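Local coordinates for protein TSC1 N-terminal domain (Chaetomium thermophilum, PDB 7A0M) that probably helps the TSC complex bind phosphoinositides at the lysosome and so take part in mTORC1 regulation, as the N-terminal domain of TSC1, at residues Arg276-Asp281 against Arg366-Arg371; Asn272-Leu277 against Glu325-Leu330. One frame throughout, in Å; residues are numbered along the deposited sequence.

Contact 1 of 2, residues Arg276-Asp281 against Arg366-Arg371; sequences RLLFWD and RERSER
R368 reaches from helix 357-373 to the C-terminal part of helix 267-278 and the turn that follows it, meeting L278, F279 and D281 in succession. Its CB packs against the isobutyl group of L278, with CD2 of L278 3.7 Å from CB of R368, as the two side chains run past each other in opposite senses. With CG turned away from its own carbonyl carbon (chi1 -68°) and the chain extended from there to NE, the arginine runs along one face of the F279 ring. CD of R368 lies 4.0 Å from the centroid of that ring in a CH-pi contact. Farther out the guanidinium lies flat on the same ring, the two planes only 11° apart and CZ of R368 4.3 Å from the F279 centroid, a cation-pi stack. The edge of the guanidinium does the polar work. NH1 of R368 donates to the backbone O of L278 at 2.8 Å, in the carbonyl plane and on a lone pair, and also to OD1 of D281 at 3.1 Å, on the syn side but 26° out of the carboxylate plane. NH2 of R368 adds a weak bond to the same OD1 at 3.3 Å; the carboxylate stands nearly upright to the guanidinium, so this salt bridge is not a coplanar, two-pronged one. Replacing R368 by an alanine would probably leave the D281 carboxylate without its cationic mate, deprive L278 O of this donor and take away the flat group stacked on F279. E364 and I365 of helix 357-373 also touch F279. Bonds at the edge and an aromatic ring on one face together fix the rotation of the guanidinium, so that a single cation links the turn F279-D281 to helix 357-373.

Contact 2 of 2, residues Asn272-Leu277 against Glu325-Leu330; sequences NIYARL and EYFTIL
Y274 on helix 267-278 and Y326 and F327 on helix 323-333 dominate a buried helix-helix interface, the short segments running nearly antiparallel (156°) with their axes 10.9 Å apart. The apolar contacts centre on CB of Y274, which lies 3.7 Å from CE2 of Y326 and 4.0 Å from CD1 of L330. That same methyl of L330 rests over one face of the Y326 ring, near its rim, while CG2 of I273 approaches the ring obliquely, 4.1 Å from CE2 of Y326. The aromatic contact is between Y274 and F327, whose planes are inclined at 55°. Y274, its CG opposite the backbone N (chi1 164°), carries its ring to F327, where CE1 of Y274 lies 3.7 Å from CD2 of F327 and the phenol end comes to the edge of the phenylalanine ring. F338 of helix 335-343 meets both rings, edge-to-face with Y274. No hydrogen bond joins the two segments. The polar ends are satisfied beside the apolar seam instead, the OH of Y326 by the carbonyl of L270 and that of Y274 by S369 OG, which also bonds to I365 O. Tyrosines thus pack their carbons between the helices while hydroxyls are bonded at the margins, which lets polar groups be buried in an otherwise apolar interface.

Contacts 1 and 2 follow one another along helix 267-278, share R276 and L277, and have centres about 9 Å apart. Contact 2 uses the body of that helix against helix 323-333; contact 1 uses its C-terminal part and the turn beyond it against helix 357-373. In chain order helix 267-278 comes first, then helix 323-333, then helix 357-373, so helix 267-278 packs against two helices that come later in the chain. The two contacts also touch each other directly, through polar side chains of segments 272-277 and 366-371. All four segments belong to the Hamartin family region of the all-helical TSC1 N-terminal domain.

Contact 1 of 2, residues Arg276-Asp281 against Arg366-Arg371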
loop_
_atom_site.group_PDB
_atom_site.type_symbol
_atom_site.label_atom_id
_atom_site.label_comp_id
_atom_site.label_asym_id
_atom_site.label_seq_id
_atom_site.Cartn_x
_atom_site.Cartn_y
_atom_site.Cartn_z
ATOM N N ARG B 276 -10.270 19.888 3.722
ATOM C CA ARG B 276 -10.899 20.962 2.959
ATOM C C ARG B 276 -10.653 20.789 1.467
ATOM O O ARG B 276 -11.579 20.899 0.654
ATOM C CB ARG B 276 -10.379 22.324 3.422
ATOM C CG ARG B 276 -11.074 23.482 2.723
ATOM C CD ARG B 276 -10.214 24.732 2.673
ATOM N NE ARG B 276 -10.953 25.860 2.111
ATOM C CZ ARG B 276 -10.387 26.930 1.564
ATOM N NH1 ARG B 276 -9.067 27.023 1.489
ATOM N NH2 ARG B 276 -11.144 27.905 1.079
ATOM N N LEU B 277 -9.402 20.522 1.086
ATOM C CA LEU B 277 -9.078 20.359 -0.326
ATOM C C LEU B 277 -9.680 19.081 -0.895
ATOM O O LEU B 277 -9.946 19.006 -2.100
ATOM C CB LEU B 277 -7.562 20.367 -0.519
ATOM C CG LEU B 277 -6.827 21.565 0.089
ATOM C CD1 LEU B 277 -5.365 21.591 -0.336
ATOM C CD2 LEU B 277 -7.524 22.870 -0.268
ATOM N N LEU B 278 -9.898 18.070 -0.049
ATOM C CA LEU B 278 -10.536 16.841 -0.506
ATOM C C LEU B 278 -11.961 17.091 -0.987
ATOM O O LEU B 278 -12.452 16.377 -1.869
ATOM C CB LEU B 278 -10.518 15.799 0.614
ATOM C CG LEU B 278 -10.855 14.357 0.233
ATOM C CD1 LEU B 278 -9.835 13.816 -0.760
ATOM C CD2 LEU B 278 -10.911 13.480 1.475
ATOM N N PHE B 279 -12.638 18.095 -0.429
ATOM C CA PHE B 279 -13.997 18.462 -0.817
ATOM C C PHE B 279 -14.022 19.796 -1.556
ATOM O O PHE B 279 -14.928 20.610 -1.366
ATOM C CB PHE B 279 -14.924 18.525 0.394
ATOM C CG PHE B 279 -15.339 17.183 0.917
ATOM C CD1 PHE B 279 -14.411 16.306 1.453
ATOM C CD2 PHE B 279 -16.666 16.794 0.861
ATOM C CE1 PHE B 279 -14.804 15.073 1.928
ATOM C CE2 PHE B 279 -17.063 15.562 1.334
ATOM C CZ PHE B 279 -16.129 14.701 1.868
ATOM N N TRP B 280 -13.017 20.038 -2.399
ATOM C CA TRP B 280 -12.920 21.319 -3.089
ATOM C C TRP B 280 -14.100 21.558 -4.024
ATOM O O TRP B 280 -14.459 22.712 -4.281
ATOM C CB TRP B 280 -11.607 21.391 -3.868
ATOM C CG TRP B 280 -11.312 22.755 -4.401
ATOM C CD1 TRP B 280 -11.372 23.157 -5.703
ATOM C CD2 TRP B 280 -10.919 23.903 -3.642
ATOM N NE1 TRP B 280 -11.036 24.485 -5.803
ATOM C CE2 TRP B 280 -10.754 24.966 -4.551
ATOM C CE3 TRP B 280 -10.688 24.136 -2.283
ATOM C CZ2 TRP B 280 -10.367 26.241 -4.146
ATOM C CZ3 TRP B 280 -10.305 25.403 -1.882
ATOM C CH2 TRP B 280 -10.149 26.440 -2.810
ATOM N N ASP B 281 -14.718 20.493 -4.535
ATOM C CA ASP B 281 -15.846 20.643 -5.446
ATOM C C ASP B 281 -17.163 20.935 -4.736
ATOM O O ASP B 281 -18.168 21.181 -5.412
ATOM C CB ASP B 281 -15.993 19.391 -6.317
ATOM C CG ASP B 281 -16.053 18.111 -5.503
ATOM O OD1 ASP B 281 -16.191 18.185 -4.265
ATOM O OD2 ASP B 281 -15.962 17.024 -6.111
ATOM N N ARG B 366 -13.396 9.266 4.396
ATOM C CA ARG B 366 -12.831 7.944 4.144
ATOM C C ARG B 366 -13.051 7.515 2.701
ATOM O O ARG B 366 -12.122 7.046 2.031
ATOM C CB ARG B 366 -13.446 6.923 5.099
ATOM C CG ARG B 366 -12.936 7.002 6.516
ATOM C CD ARG B 366 -13.396 5.792 7.299
ATOM N NE ARG B 366 -14.756 5.929 7.806
ATOM C CZ ARG B 366 -15.051 6.305 9.046
ATOM N NH1 ARG B 366 -14.078 6.582 9.904
ATOM N NH2 ARG B 366 -16.316 6.404 9.428
ATOM N N GLU B 367 -14.283 7.659 2.208
ATOM C CA GLU B 367 -14.607 7.182 0.868
ATOM C C GLU B 367 -13.797 7.920 -0.192
ATOM O O GLU B 367 -13.397 7.329 -1.202
ATOM C CB GLU B 367 -16.105 7.333 0.609
ATOM C CG GLU B 367 -16.629 6.504 -0.553
ATOM C CD GLU B 367 -16.446 5.012 -0.339
ATOM O OE1 GLU B 367 -15.339 4.496 -0.606
ATOM O OE2 GLU B 367 -17.409 4.352 0.104
ATOM N N ARG B 368 -13.538 9.210 0.024
ATOM C CA ARG B 368 -12.721 9.975 -0.908
ATOM C C ARG B 368 -11.230 9.732 -0.718
ATOM O O ARG B 368 -10.449 10.012 -1.632
ATOM C CB ARG B 368 -13.021 11.469 -0.770
ATOM C CG ARG B 368 -14.415 11.862 -1.227
ATOM C CD ARG B 368 -14.524 13.364 -1.411
ATOM N NE ARG B 368 -15.777 13.745 -2.057
ATOM C CZ ARG B 368 -15.929 14.835 -2.803
ATOM N NH1 ARG B 368 -14.903 15.651 -3.003
ATOM N NH2 ARG B 368 -17.104 15.107 -3.352
ATOM N N SER B 369 -10.820 9.222 0.443
ATOM C CA SER B 369 -9.428 8.860 0.671
ATOM C C SER B 369 -9.078 7.482 0.126
ATOM O O SER B 369 -7.902 7.102 0.160
ATOM C CB SER B 369 -9.105 8.914 2.167
ATOM O OG SER B 369 -9.278 10.221 2.684
ATOM N N GLU B 370 -10.069 6.728 -0.358
ATOM C CA GLU B 370 -9.816 5.377 -0.851
ATOM C C GLU B 370 -8.850 5.380 -2.030
ATOM O O GLU B 370 -7.977 4.509 -2.126
ATOM C CB GLU B 370 -11.135 4.711 -1.241
ATOM C CG GLU B 370 -11.868 4.060 -0.080
ATOM C CD GLU B 370 -11.104 2.887 0.505
ATOM O OE1 GLU B 370 -10.943 1.873 -0.207
ATOM O OE2 GLU B 370 -10.664 2.982 1.671
ATOM N N ARG B 371 -8.991 6.348 -2.941
ATOM C CA ARG B 371 -8.142 6.362 -4.128
ATOM C C ARG B 371 -6.683 6.632 -3.780
ATOM O O ARG B 371 -5.783 6.149 -4.476
ATOM C CB ARG B 371 -8.648 7.397 -5.134
ATOM C CG ARG B 371 -8.715 8.819 -4.604
ATOM C CD ARG B 371 -8.633 9.819 -5.745
ATOM N NE ARG B 371 -8.881 11.187 -5.301
ATOM C CZ ARG B 371 -8.615 12.267 -6.029
ATOM N NH1 ARG B 371 -8.081 12.139 -7.236
ATOM N NH2 ARG B 371 -8.876 13.474 -5.548
#

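Contact 2 of 2, residues Asn272-Leu277 against Glu325-Leu330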
loop_
_atom_site.group_PDB
_atom_site.type_symbol
_atom_site.label_atom_id
_atom_site.label_comp_id
_atom_site.label_asym_id
_atom_site.label_seq_id
_atom_site.Cartn_x
_atom_site.Cartn_y
_atom_site.Cartn_z
ATOM N N ASN B 272 -6.636 19.242 8.672
ATOM C CA ASN B 272 -7.843 19.959 8.270
ATOM C C ASN B 272 -7.709 20.549 6.873
ATOM O O ASN B 272 -8.698 20.616 6.134
ATOM C CB ASN B 272 -8.167 21.055 9.283
ATOM C CG ASN B 272 -8.700 20.503 10.592
ATOM O OD1 ASN B 272 -9.207 19.382 10.647
ATOM N ND2 ASN B 272 -8.588 21.290 11.656
ATOM N N ILE B 273 -6.506 20.989 6.499
ATOM C CA ILE B 273 -6.287 21.492 5.146
ATOM C C ILE B 273 -6.528 20.391 4.123
ATOM O O ILE B 273 -7.155 20.619 3.081
ATOM C CB ILE B 273 -4.872 22.088 5.017
ATOM C CG1 ILE B 273 -4.769 23.391 5.812
ATOM C CG2 ILE B 273 -4.515 22.325 3.554
ATOM C CD1 ILE B 273 -3.372 23.971 5.853
ATOM N N TYR B 274 -6.041 19.179 4.404
ATOM C CA TYR B 274 -6.285 18.056 3.504
ATOM C C TYR B 274 -7.777 17.788 3.342
ATOM O O TYR B 274 -8.255 17.551 2.227
ATOM C CB TYR B 274 -5.570 16.804 4.013
ATOM C CG TYR B 274 -6.073 15.525 3.381
ATOM C CD1 TYR B 274 -5.631 15.128 2.127
ATOM C CD2 TYR B 274 -6.988 14.714 4.041
ATOM C CE1 TYR B 274 -6.090 13.962 1.545
ATOM C CE2 TYR B 274 -7.452 13.547 3.466
ATOM C CZ TYR B 274 -6.999 13.176 2.220
ATOM O OH TYR B 274 -7.458 12.012 1.645
ATOM N N ALA B 275 -8.525 17.817 4.447
ATOM C CA ALA B 275 -9.959 17.551 4.377
ATOM C C ALA B 275 -10.685 18.626 3.578
ATOM O O ALA B 275 -11.625 18.324 2.833
ATOM C CB ALA B 275 -10.541 17.437 5.784
ATOM N N ARG B 276 -10.270 19.888 3.722
ATOM C CA ARG B 276 -10.899 20.962 2.959
ATOM C C ARG B 276 -10.653 20.789 1.467
ATOM O O ARG B 276 -11.579 20.899 0.654
ATOM C CB ARG B 276 -10.379 22.324 3.422
ATOM C CG ARG B 276 -11.074 23.482 2.723
ATOM C CD ARG B 276 -10.214 24.732 2.673
ATOM N NE ARG B 276 -10.953 25.860 2.111
ATOM C CZ ARG B 276 -10.387 26.930 1.564
ATOM N NH1 ARG B 276 -9.067 27.023 1.489
ATOM N NH2 ARG B 276 -11.144 27.905 1.079
ATOM N N LEU B 277 -9.402 20.522 1.086
ATOM C CA LEU B 277 -9.078 20.359 -0.326
ATOM C C LEU B 277 -9.680 19.081 -0.895
ATOM O O LEU B 277 -9.946 19.006 -2.100
ATOM C CB LEU B 277 -7.562 20.367 -0.519
ATOM C CG LEU B 277 -6.827 21.565 0.089
ATOM C CD1 LEU B 277 -5.365 21.591 -0.336
ATOM C CD2 LEU B 277 -7.524 22.870 -0.268
ATOM N N GLU B 325 -0.078 14.639 -4.067
ATOM C CA GLU B 325 1.253 14.781 -3.483
ATOM C C GLU B 325 1.181 15.210 -2.024
ATOM O O GLU B 325 2.073 14.875 -1.235
ATOM C CB GLU B 325 2.078 15.779 -4.296
ATOM C CG GLU B 325 2.383 15.332 -5.724
ATOM C CD GLU B 325 1.222 15.549 -6.681
ATOM O OE1 GLU B 325 0.113 15.884 -6.214
ATOM O OE2 GLU B 325 1.419 15.380 -7.902
ATOM N N TYR B 326 0.133 15.947 -1.647
ATOM C CA TYR B 326 -0.028 16.343 -0.251
ATOM C C TYR B 326 -0.364 15.143 0.625
ATOM O O TYR B 326 0.136 15.029 1.750
ATOM C CB TYR B 326 -1.105 17.421 -0.136
ATOM C CG TYR B 326 -1.223 18.035 1.240
ATOM C CD1 TYR B 326 -0.093 18.436 1.941
ATOM C CD2 TYR B 326 -2.464 18.228 1.832
ATOM C CE1 TYR B 326 -0.196 19.004 3.198
ATOM C CE2 TYR B 326 -2.577 18.796 3.087
ATOM C CZ TYR B 326 -1.440 19.182 3.765
ATOM O OH TYR B 326 -1.549 19.747 5.015
ATOM N N PHE B 327 -1.215 14.239 0.128
ATOM C CA PHE B 327 -1.468 12.989 0.839
ATOM C C PHE B 327 -0.177 12.207 1.040
ATOM O O PHE B 327 0.069 11.665 2.123
ATOM C CB PHE B 327 -2.494 12.151 0.071
ATOM C CG PHE B 327 -2.897 10.877 0.771
ATOM C CD1 PHE B 327 -2.107 9.738 0.693
ATOM C CD2 PHE B 327 -4.079 10.813 1.492
ATOM C CE1 PHE B 327 -2.480 8.570 1.333
ATOM C CE2 PHE B 327 -4.457 9.646 2.132
ATOM C CZ PHE B 327 -3.658 8.524 2.052
ATOM N N THR B 328 0.658 12.139 -0.001
ATOM C CA THR B 328 1.893 11.367 0.079
ATOM C C THR B 328 2.829 11.916 1.148
ATOM O O THR B 328 3.413 11.150 1.925
ATOM C CB THR B 328 2.585 11.354 -1.285
ATOM O OG1 THR B 328 1.807 10.581 -2.208
ATOM C CG2 THR B 328 3.979 10.754 -1.180
ATOM N N ILE B 329 2.975 13.241 1.217
ATOM C CA ILE B 329 3.923 13.813 2.166
ATOM C C ILE B 329 3.386 13.720 3.591
ATOM O O ILE B 329 4.159 13.524 4.537
ATOM C CB ILE B 329 4.277 15.263 1.771
ATOM C CG1 ILE B 329 5.535 15.728 2.506
ATOM C CG2 ILE B 329 3.119 16.216 2.036
ATOM C CD1 ILE B 329 6.761 14.897 2.192
ATOM N N LEU B 330 2.070 13.844 3.776
ATOM C CA LEU B 330 1.492 13.672 5.106
ATOM C C LEU B 330 1.592 12.221 5.558
ATOM O O LEU B 330 1.969 11.938 6.701
ATOM C CB LEU B 330 0.035 14.136 5.115
ATOM C CG LEU B 330 -0.252 15.626 4.936
ATOM C CD1 LEU B 330 -1.753 15.867 4.899
ATOM C CD2 LEU B 330 0.397 16.438 6.045
#